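Local coordinates for protein trilobed Protease (Pyrococcus furiosus, PDB 2GOP) that forms the seven-bladed beta-propeller domain of a hydrolase, the trilobed protease, and probably helps control which substrates reach its proteolytic part, at residues Phe154-Thr159 against Val164-Glu169; Val187-Ile192 against Met213-Ser218; Ser85-Ala90 against Leu118-Phe123. One frame throughout, in Å; residues are numbered along the deposited sequence.

Contact 1. Residues Phe154-Thr159 against Val164-Glu169; sequences FWIFDT and VIEEFE
F168 turns its ring back over F154 because its CG sits between the backbone N and the carbonyl carbon (chi1 62°), while CG of F154 lies anti to its own carbonyl carbon. The two rings end up near parallel, planes 8° apart, but offset until little of one ring covers the other. What F168 chiefly receives over its face is CB of F154, a CH-pi contact 3.6 Å from the ring centroid; in return CE1 of F168 hangs over one face of the F154 ring near its rim. W205 of the next blade stacks on F168 as well. Beneath the pair the backbones bond in both directions, F154 N to F168 O at 2.7 Å and F168 N to F154 O at 2.9 Å. These two strands, 151-158 and 163-171, make a beta hairpin, the third and outermost strands of one four-stranded propeller blade. A classic beta bulge shifts the register by one: I165 and E166 both face I156, whose carbonyl O takes a nearly straight bond from I165 N at 2.9 Å and only a weak one from E166 N at 3.5 Å. I156 N still reaches E166 O. Here I156 CG2 touches I165 CG1 at 3.9 Å. W155 and F157 occupy the reverse face of the hairpin. V164 serves both, with CG1 at the edge of the indole and CG2 against CD1 of F157, 3.9 Å away. E167 runs alongside W155 with its extended chain, its carboxylate plane 53° from the indole, and its OE2 is held in a salt bridge by K124. D158 CB also meets CG2 of I165, a residue of the bulge, at 3.9 Å, while the D158 carboxylate turns to R116.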
loop_
_atom_site.group_PDB
_atom_site.type_symbol
_atom_site.label_atom_id
_atom_site.label_comp_id
_atom_site.label_asym_id
_atom_site.label_seq_id
_atom_site.Cartn_x
_atom_site.Cartn_y
_atom_site.Cartn_z
ATOM N N PHE A 154 1.740 19.520 -9.041
ATOM C CA PHE A 154 1.767 19.148 -10.448
ATOM C C PHE A 154 2.433 20.278 -11.254
ATOM O O PHE A 154 1.973 21.425 -11.227
ATOM C CB PHE A 154 0.342 18.923 -10.970
ATOM C CG PHE A 154 -0.399 17.760 -10.309
ATOM C CD1 PHE A 154 -0.792 17.826 -8.979
ATOM C CD2 PHE A 154 -0.742 16.626 -11.044
ATOM C CE1 PHE A 154 -1.487 16.775 -8.380
ATOM C CE2 PHE A 154 -1.429 15.582 -10.451
ATOM C CZ PHE A 154 -1.814 15.666 -9.109
ATOM N N TRP A 155 3.507 19.950 -11.970
ATOM C CA TRP A 155 4.161 20.898 -12.864
ATOM C C TRP A 155 4.052 20.431 -14.315
ATOM O O TRP A 155 4.318 19.262 -14.621
ATOM C CB TRP A 155 5.652 21.010 -12.563
ATOM C CG TRP A 155 6.065 21.512 -11.226
ATOM C CD1 TRP A 155 6.323 22.795 -10.889
ATOM C CD2 TRP A 155 6.403 20.717 -10.074
ATOM N NE1 TRP A 155 6.753 22.866 -9.580
ATOM C CE2 TRP A 155 6.812 21.599 -9.063
ATOM C CE3 TRP A 155 6.362 19.344 -9.793
ATOM C CZ2 TRP A 155 7.183 21.158 -7.788
ATOM C CZ3 TRP A 155 6.735 18.911 -8.536
ATOM C CH2 TRP A 155 7.127 19.818 -7.543
ATOM N N ILE A 156 3.691 21.344 -15.209
ATOM C CA ILE A 156 3.857 21.108 -16.637
ATOM C C ILE A 156 5.040 21.947 -17.093
ATOM O O ILE A 156 5.018 23.171 -16.987
ATOM C CB ILE A 156 2.601 21.466 -17.442
ATOM C CG1 ILE A 156 1.411 20.628 -16.960
ATOM C CG2 ILE A 156 2.819 21.205 -18.931
ATOM C CD1 ILE A 156 0.154 20.824 -17.801
ATOM N N PHE A 157 6.086 21.272 -17.551
ATOM C CA PHE A 157 7.263 21.931 -18.063
ATOM C C PHE A 157 7.280 21.827 -19.586
ATOM O O PHE A 157 6.966 20.781 -20.157
ATOM C CB PHE A 157 8.532 21.300 -17.484
ATOM C CG PHE A 157 9.765 22.101 -17.755
ATOM C CD1 PHE A 157 10.154 23.113 -16.885
ATOM C CD2 PHE A 157 10.522 21.877 -18.898
ATOM C CE1 PHE A 157 11.280 23.866 -17.144
ATOM C CE2 PHE A 157 11.650 22.642 -19.162
ATOM C CZ PHE A 157 12.026 23.627 -18.286
ATOM N N ASP A 158 7.660 22.926 -20.228
ATOM C CA ASP A 158 7.695 23.029 -21.676
ATOM C C ASP A 158 9.146 23.095 -22.116
ATOM O O ASP A 158 9.860 24.026 -21.759
ATOM C CB ASP A 158 6.949 24.299 -22.096
ATOM C CG ASP A 158 6.996 24.556 -23.595
ATOM O OD1 ASP A 158 7.426 23.673 -24.362
ATOM O OD2 ASP A 158 6.602 25.670 -24.002
ATOM N N THR A 159 9.584 22.113 -22.895
ATOM C CA THR A 159 10.975 22.085 -23.373
ATOM C C THR A 159 11.262 23.132 -24.463
ATOM O O THR A 159 12.414 23.486 -24.692
ATOM C CB THR A 159 11.367 20.685 -23.904
ATOM O OG1 THR A 159 10.565 20.358 -25.044
ATOM C CG2 THR A 159 11.188 19.643 -22.828
ATOM N N VAL A 164 8.433 26.227 -16.589
ATOM C CA VAL A 164 7.170 25.688 -16.081
ATOM C C VAL A 164 6.064 26.598 -16.583
ATOM O O VAL A 164 6.140 27.808 -16.395
ATOM C CB VAL A 164 7.120 25.654 -14.524
ATOM C CG1 VAL A 164 5.742 25.223 -14.043
ATOM C CG2 VAL A 164 8.185 24.732 -13.969
ATOM N N ILE A 165 5.057 26.022 -17.239
ATOM C CA ILE A 165 3.961 26.809 -17.830
ATOM C C ILE A 165 2.655 26.646 -17.066
ATOM O O ILE A 165 1.773 27.491 -17.167
ATOM C CB ILE A 165 3.734 26.485 -19.335
ATOM C CG1 ILE A 165 3.581 24.978 -19.576
ATOM C CG2 ILE A 165 4.887 27.041 -20.171
ATOM C CD1 ILE A 165 3.115 24.636 -20.976
ATOM N N GLU A 166 2.520 25.535 -16.348
ATOM C CA GLU A 166 1.398 25.316 -15.449
ATOM C C GLU A 166 1.908 24.652 -14.171
ATOM O O GLU A 166 2.866 23.874 -14.207
ATOM C CB GLU A 166 0.316 24.451 -16.108
ATOM C CG GLU A 166 -0.648 25.220 -17.038
ATOM C CD GLU A 166 -0.449 24.946 -18.526
ATOM O OE1 GLU A 166 0.320 24.027 -18.885
ATOM O OE2 GLU A 166 -1.087 25.649 -19.343
ATOM N N GLU A 167 1.267 24.978 -13.057
ATOM C CA GLU A 167 1.613 24.436 -11.754
ATOM C C GLU A 167 0.369 24.489 -10.865
ATOM O O GLU A 167 -0.292 25.518 -10.779
ATOM C CB GLU A 167 2.775 25.223 -11.137
ATOM C CG GLU A 167 3.039 24.904 -9.654
ATOM C CD GLU A 167 4.413 25.346 -9.161
ATOM O OE1 GLU A 167 5.102 26.114 -9.858
ATOM O OE2 GLU A 167 4.802 24.920 -8.058
ATOM N N PHE A 168 0.013 23.371 -10.242
ATOM C CA PHE A 168 -1.088 23.382 -9.276
ATOM C C PHE A 168 -0.875 22.358 -8.186
ATOM O O PHE A 168 -0.032 21.470 -8.304
ATOM C CB PHE A 168 -2.450 23.177 -9.956
ATOM C CG PHE A 168 -2.607 21.857 -10.656
ATOM C CD1 PHE A 168 -3.183 20.774 -10.006
ATOM C CD2 PHE A 168 -2.218 21.711 -11.981
ATOM C CE1 PHE A 168 -3.353 19.570 -10.652
ATOM C CE2 PHE A 168 -2.378 20.515 -12.634
ATOM C CZ PHE A 168 -2.957 19.435 -11.972
ATOM N N GLU A 169 -1.640 22.512 -7.115
ATOM C CA GLU A 169 -1.538 21.647 -5.962
ATOM C C GLU A 169 -2.841 20.893 -5.741
ATOM O O GLU A 169 -3.924 21.416 -5.980
ATOM C CB GLU A 169 -1.184 22.473 -4.728
ATOM C CG GLU A 169 0.238 23.014 -4.760
ATOM C CD GLU A 169 0.625 23.747 -3.489
ATOM O OE1 GLU A 169 -0.274 24.079 -2.684
ATOM O OE2 GLU A 169 1.838 23.993 -3.300
#

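Contact 2. Residues Val187-Ile192 against Met213-Ser218; sequences VPHREI and MFEKVS
At the rim of one propeller blade, the loop that follows strand 182-188 meets the corner where strand 209-217 bends at a G1 beta bulge, K216 and V217 both facing W200. H189, the centre of an inverse gamma turn, is the hub of this surface contact. The aliphatic part of K216 passes over one face of the imidazole, CG lying 3.9 Å from the ring centroid in a CH-pi contact. With chi2 to chi4 all near 180°, the lysine chain continues past the ring to E191, where NZ forms a salt bridge with OE1 at 2.8 Å on the syn side of the carboxylate. The other oxygen, E191 OE2, accepts a 3.0 Å hydrogen bond from H189 NE2; it lies close to the imidazole plane, although the ring nitrogen approaches from well above the carboxylate plane. On the far side of the imidazole, H189 ND1 is hydrogen-bonded to D201 OD1, which also accepts a hydrogen bond from the backbone N of K216. Without the imidazole of H189, as with an alanine here, E191 OE2 is likely to lose its ring donor and the K216 methylenes the flat surface they cross. E215, salt-bridged to K212, brings its OE2 to 3.0 Å from H189 CE1.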
loop_
_atom_site.group_PDB
_atom_site.type_symbol
_atom_site.label_atom_id
_atom_site.label_comp_id
_atom_site.label_asym_id
_atom_site.label_seq_id
_atom_site.Cartn_x
_atom_site.Cartn_y
_atom_site.Cartn_z
ATOM N N VAL A 187 -7.650 12.233 -6.910
ATOM C CA VAL A 187 -7.573 12.813 -5.572
ATOM C C VAL A 187 -8.293 11.885 -4.589
ATOM O O VAL A 187 -9.422 11.465 -4.853
ATOM C CB VAL A 187 -8.227 14.223 -5.550
ATOM C CG1 VAL A 187 -8.092 14.880 -4.181
ATOM C CG2 VAL A 187 -7.585 15.111 -6.616
ATOM N N PRO A 188 -7.652 11.554 -3.452
ATOM C CA PRO A 188 -8.335 10.671 -2.511
ATOM C C PRO A 188 -9.633 11.297 -2.016
ATOM O O PRO A 188 -9.654 12.475 -1.688
ATOM C CB PRO A 188 -7.336 10.540 -1.355
ATOM C CG PRO A 188 -6.024 10.897 -1.940
ATOM C CD PRO A 188 -6.324 11.949 -2.956
ATOM N N HIS A 189 -10.709 10.523 -2.005
ATOM C CA HIS A 189 -11.966 10.999 -1.467
ATOM C C HIS A 189 -11.929 10.748 0.038
ATOM O O HIS A 189 -12.304 9.676 0.521
ATOM C CB HIS A 189 -13.151 10.308 -2.135
ATOM C CG HIS A 189 -14.476 10.835 -1.686
ATOM N ND1 HIS A 189 -15.163 11.809 -2.376
ATOM C CD2 HIS A 189 -15.230 10.538 -0.604
ATOM C CE1 HIS A 189 -16.290 12.080 -1.744
ATOM N NE2 HIS A 189 -16.355 11.322 -0.665
ATOM N N ARG A 190 -11.429 11.752 0.752
ATOM C CA ARG A 190 -11.283 11.757 2.217
ATOM C C ARG A 190 -12.515 11.275 2.980
ATOM O O ARG A 190 -12.414 10.444 3.882
ATOM C CB ARG A 190 -11.004 13.197 2.675
ATOM C CG ARG A 190 -10.238 13.330 3.985
ATOM C CD ARG A 190 -8.814 13.776 3.712
ATOM N NE ARG A 190 -8.804 15.054 2.996
ATOM C CZ ARG A 190 -7.868 15.453 2.133
ATOM N NH1 ARG A 190 -6.822 14.679 1.845
ATOM N NH2 ARG A 190 -7.984 16.643 1.550
ATOM N N GLU A 191 -13.670 11.773 2.540
ATOM C CA GLU A 191 -14.885 11.991 3.349
ATOM C C GLU A 191 -14.929 11.689 4.867
ATOM O O GLU A 191 -14.108 10.958 5.430
ATOM C CB GLU A 191 -16.116 11.401 2.642
ATOM C CG GLU A 191 -16.275 9.889 2.679
ATOM C CD GLU A 191 -17.572 9.437 2.011
ATOM O OE1 GLU A 191 -17.892 8.230 2.076
ATOM O OE2 GLU A 191 -18.279 10.290 1.426
ATOM N N ILE A 192 -15.951 12.266 5.496
ATOM C CA ILE A 192 -16.061 12.381 6.947
ATOM C C ILE A 192 -17.026 11.331 7.519
ATOM O O ILE A 192 -17.683 11.567 8.542
ATOM C CB ILE A 192 -16.557 13.808 7.339
ATOM C CG1 ILE A 192 -15.875 14.895 6.490
ATOM C CG2 ILE A 192 -16.317 14.084 8.827
ATOM C CD1 ILE A 192 -16.520 16.274 6.632
ATOM N N MET A 213 -14.898 14.014 -13.356
ATOM C CA MET A 213 -15.343 12.901 -14.200
ATOM C C MET A 213 -15.983 11.807 -13.359
ATOM O O MET A 213 -16.990 11.199 -13.773
ATOM C CB MET A 213 -14.173 12.325 -15.003
ATOM C CG MET A 213 -13.749 13.200 -16.183
ATOM S SD MET A 213 -12.382 12.486 -17.140
ATOM C CE MET A 213 -13.185 11.161 -18.010
ATOM N N PHE A 214 -15.403 11.549 -12.186
ATOM C CA PHE A 214 -15.880 10.482 -11.307
ATOM C C PHE A 214 -15.893 10.935 -9.859
ATOM O O PHE A 214 -14.940 11.556 -9.391
ATOM C CB PHE A 214 -15.018 9.231 -11.461
ATOM C CG PHE A 214 -15.061 8.644 -12.836
ATOM C CD1 PHE A 214 -16.155 7.910 -13.247
ATOM C CD2 PHE A 214 -14.015 8.850 -13.732
ATOM C CE1 PHE A 214 -16.205 7.366 -14.522
ATOM C CE2 PHE A 214 -14.059 8.319 -15.011
ATOM C CZ PHE A 214 -15.160 7.583 -15.410
ATOM N N GLU A 215 -16.979 10.609 -9.162
ATOM C CA GLU A 215 -17.173 10.970 -7.758
ATOM C C GLU A 215 -17.158 9.729 -6.869
ATOM O O GLU A 215 -17.927 8.805 -7.092
ATOM C CB GLU A 215 -18.511 11.705 -7.604
ATOM C CG GLU A 215 -18.954 11.945 -6.172
ATOM C CD GLU A 215 -17.997 12.799 -5.383
ATOM O OE1 GLU A 215 -17.267 13.619 -5.982
ATOM O OE2 GLU A 215 -17.979 12.656 -4.147
ATOM N N LYS A 216 -16.281 9.716 -5.869
ATOM C CA LYS A 216 -16.205 8.622 -4.903
ATOM C C LYS A 216 -16.272 7.239 -5.566
ATOM O O LYS A 216 -17.231 6.484 -5.386
ATOM C CB LYS A 216 -17.307 8.764 -3.851
ATOM C CG LYS A 216 -17.075 7.920 -2.619
ATOM C CD LYS A 216 -18.301 7.910 -1.715
ATOM C CE LYS A 216 -18.219 6.776 -0.707
ATOM N NZ LYS A 216 -19.394 6.787 0.211
ATOM N N VAL A 217 -15.227 6.923 -6.324
ATOM C CA VAL A 217 -15.112 5.654 -7.013
ATOM C C VAL A 217 -13.927 4.922 -6.401
ATOM O O VAL A 217 -13.001 5.549 -5.893
ATOM C CB VAL A 217 -14.929 5.863 -8.538
ATOM C CG1 VAL A 217 -16.230 6.408 -9.160
ATOM C CG2 VAL A 217 -13.736 6.797 -8.838
ATOM N N SER A 218 -13.961 3.598 -6.435
ATOM C CA SER A 218 -12.898 2.784 -5.855
ATOM C C SER A 218 -11.808 2.433 -6.873
ATOM O O SER A 218 -11.171 1.390 -6.781
ATOM C CB SER A 218 -13.492 1.514 -5.239
ATOM O OG SER A 218 -14.429 0.921 -6.120
#

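Contact 3. Residues Ser85-Ala90 against Leu118-Phe123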
loop_
_atom_site.group_PDB
_atom_site.type_symbol
_atom_site.label_atom_id
_atom_site.label_comp_id
_atom_site.label_asym_id
_atom_site.label_seq_id
_atom_site.Cartn_x
_atom_site.Cartn_y
_atom_site.Cartn_z
ATOM N N SER A 85 15.445 16.128 -4.972
ATOM C CA SER A 85 15.435 15.360 -6.209
ATOM C C SER A 85 15.326 16.343 -7.345
ATOM O O SER A 85 14.512 17.258 -7.295
ATOM C CB SER A 85 14.232 14.417 -6.251
ATOM O OG SER A 85 14.007 13.841 -4.985
ATOM N N GLU A 86 16.123 16.145 -8.383
ATOM C CA GLU A 86 16.138 17.077 -9.487
ATOM C C GLU A 86 15.626 16.398 -10.730
ATOM O O GLU A 86 15.964 15.245 -10.987
ATOM C CB GLU A 86 17.553 17.563 -9.742
ATOM C CG GLU A 86 18.264 18.083 -8.508
ATOM C CD GLU A 86 19.751 18.115 -8.712
ATOM O OE1 GLU A 86 20.182 18.167 -9.876
ATOM O OE2 GLU A 86 20.489 18.067 -7.713
ATOM N N ILE A 87 14.809 17.114 -11.491
ATOM C CA ILE A 87 14.422 16.664 -12.816
ATOM C C ILE A 87 15.349 17.315 -13.845
ATOM O O ILE A 87 15.614 18.519 -13.785
ATOM C CB ILE A 87 12.951 16.975 -13.128
ATOM C CG1 ILE A 87 12.038 16.274 -12.118
ATOM C CG2 ILE A 87 12.603 16.549 -14.556
ATOM C CD1 ILE A 87 12.249 14.754 -11.972
ATOM N N TRP A 88 15.847 16.481 -14.757
ATOM C CA TRP A 88 16.754 16.870 -15.813
ATOM C C TRP A 88 16.156 16.483 -17.157
ATOM O O TRP A 88 15.309 15.588 -17.242
ATOM C CB TRP A 88 18.088 16.125 -15.665
ATOM C CG TRP A 88 18.990 16.679 -14.632
ATOM C CD1 TRP A 88 18.771 16.724 -13.290
ATOM C CD2 TRP A 88 20.277 17.261 -14.851
ATOM N NE1 TRP A 88 19.839 17.307 -12.659
ATOM C CE2 TRP A 88 20.779 17.648 -13.596
ATOM C CE3 TRP A 88 21.055 17.496 -15.990
ATOM C CZ2 TRP A 88 22.020 18.268 -13.446
ATOM C CZ3 TRP A 88 22.278 18.109 -15.838
ATOM C CH2 TRP A 88 22.753 18.482 -14.579
ATOM N N VAL A 89 16.632 17.141 -18.205
ATOM C CA VAL A 89 16.325 16.756 -19.573
ATOM C C VAL A 89 17.617 16.732 -20.393
ATOM O O VAL A 89 18.379 17.692 -20.379
ATOM C CB VAL A 89 15.292 17.720 -20.208
ATOM C CG1 VAL A 89 15.020 17.329 -21.656
ATOM C CG2 VAL A 89 13.991 17.699 -19.396
ATOM N N ALA A 90 17.856 15.617 -21.082
ATOM C CA ALA A 90 18.991 15.467 -21.980
ATOM C C ALA A 90 18.494 15.456 -23.416
ATOM O O ALA A 90 17.500 14.807 -23.749
ATOM C CB ALA A 90 19.745 14.183 -21.686
ATOM N N LEU A 118 6.174 18.136 -20.477
ATOM C CA LEU A 118 6.564 17.151 -19.491
ATOM C C LEU A 118 5.737 17.355 -18.206
ATOM O O LEU A 118 5.700 18.463 -17.648
ATOM C CB LEU A 118 8.060 17.313 -19.238
ATOM C CG LEU A 118 8.859 16.276 -18.456
ATOM C CD1 LEU A 118 8.702 14.867 -19.034
ATOM C CD2 LEU A 118 10.325 16.717 -18.429
ATOM N N LEU A 119 5.039 16.302 -17.773
ATOM C CA LEU A 119 4.259 16.329 -16.530
ATOM C C LEU A 119 5.092 15.759 -15.392
ATOM O O LEU A 119 5.512 14.601 -15.440
ATOM C CB LEU A 119 2.972 15.512 -16.651
ATOM C CG LEU A 119 2.113 15.436 -15.364
ATOM C CD1 LEU A 119 1.605 16.832 -14.973
ATOM C CD2 LEU A 119 0.961 14.437 -15.511
ATOM N N ILE A 120 5.318 16.587 -14.374
ATOM C CA ILE A 120 6.015 16.193 -13.159
ATOM C C ILE A 120 5.048 16.280 -11.985
ATOM O O ILE A 120 4.410 17.318 -11.764
ATOM C CB ILE A 120 7.213 17.131 -12.871
ATOM C CG1 ILE A 120 8.140 17.222 -14.096
ATOM C CG2 ILE A 120 7.997 16.651 -11.639
ATOM C CD1 ILE A 120 8.927 18.487 -14.151
ATOM N N VAL A 121 4.941 15.189 -11.228
ATOM C CA VAL A 121 4.157 15.180 -9.998
ATOM C C VAL A 121 5.070 14.841 -8.806
ATOM O O VAL A 121 5.882 13.918 -8.861
ATOM C CB VAL A 121 2.943 14.221 -10.091
ATOM C CG1 VAL A 121 2.101 14.304 -8.833
ATOM C CG2 VAL A 121 2.104 14.550 -11.331
ATOM N N GLY A 122 4.951 15.620 -7.743
ATOM C CA GLY A 122 5.843 15.483 -6.614
ATOM C C GLY A 122 5.511 16.409 -5.467
ATOM O O GLY A 122 4.388 16.915 -5.358
ATOM N N PHE A 123 6.499 16.612 -4.605
ATOM C CA PHE A 123 6.325 17.375 -3.379
ATOM C C PHE A 123 7.338 18.496 -3.320
ATOM O O PHE A 123 8.543 18.278 -3.481
ATOM C CB PHE A 123 6.443 16.446 -2.182
ATOM C CG PHE A 123 5.342 15.439 -2.123
ATOM C CD1 PHE A 123 5.450 14.231 -2.808
ATOM C CD2 PHE A 123 4.167 15.721 -1.441
ATOM C CE1 PHE A 123 4.422 13.310 -2.784
ATOM C CE2 PHE A 123 3.134 14.804 -1.403
ATOM C CZ PHE A 123 3.263 13.593 -2.071
#
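Strands 85-90 and 118-123 run nearly antiparallel, at 167°, but their axes come no closer than 10.1 Å and no hydrogen bond joins them. They belong to successive blades of the beta-propeller, strand 84-91 being the third strand of its four-stranded sheet and strand 117-123 the second of the next, and what connects them is face-to-face packing of apolar side chains. I87 and I120 stand opposite each other with CA atoms 8.4 Å apart, and the two side chains lie alongside, pointing opposite ways. Both isoleucines alike have CG1 anti to the carbonyl carbon (chi1 -60° in I87), which leaves a CG2 methyl on the other side of CB for a reciprocal fit: CG1 of I87 touches CG2 of I120 at 4.1 Å, and CG2 of I87 meets CD1 of I120 at 4.2 Å. I106, from strand 105-111, the first strand of the blade that holds 118-123, packs against both isoleucines. One pair further on, L118 holds CG anti to its backbone N (chi1 -168°), carrying its branch across to the other sheet. There one methyl serves two neighbours, L118 CD2 lying 4.5 Å from I87 CG2 and 3.9 Å from V89 CG2.

How the contacts relate
Contacts 1 and 3 share a blade: strand 117-123 of contact 3 pairs with strand 151-158 of contact 1, through F157 O to L118 N and W155 N to I120 O, each 2.8 Å. Their centres lie 10 Å apart, yet they do different work. Contact 1 is partly buried and holds one blade together by backbone bonds and aromatic packing; contact 3 is wholly buried and packs that blade on the preceding one through aliphatic side chains, with no hydrogen bond between its two segments. Contact 2 lies in the following blade, its centre 24 Å from that of contact 1 and touching neither of the others. At this surface meeting of loop and strand corner, a salt bridge, a histidine-carboxylate hydrogen bond and a CH-pi contact take the place of apolar packing.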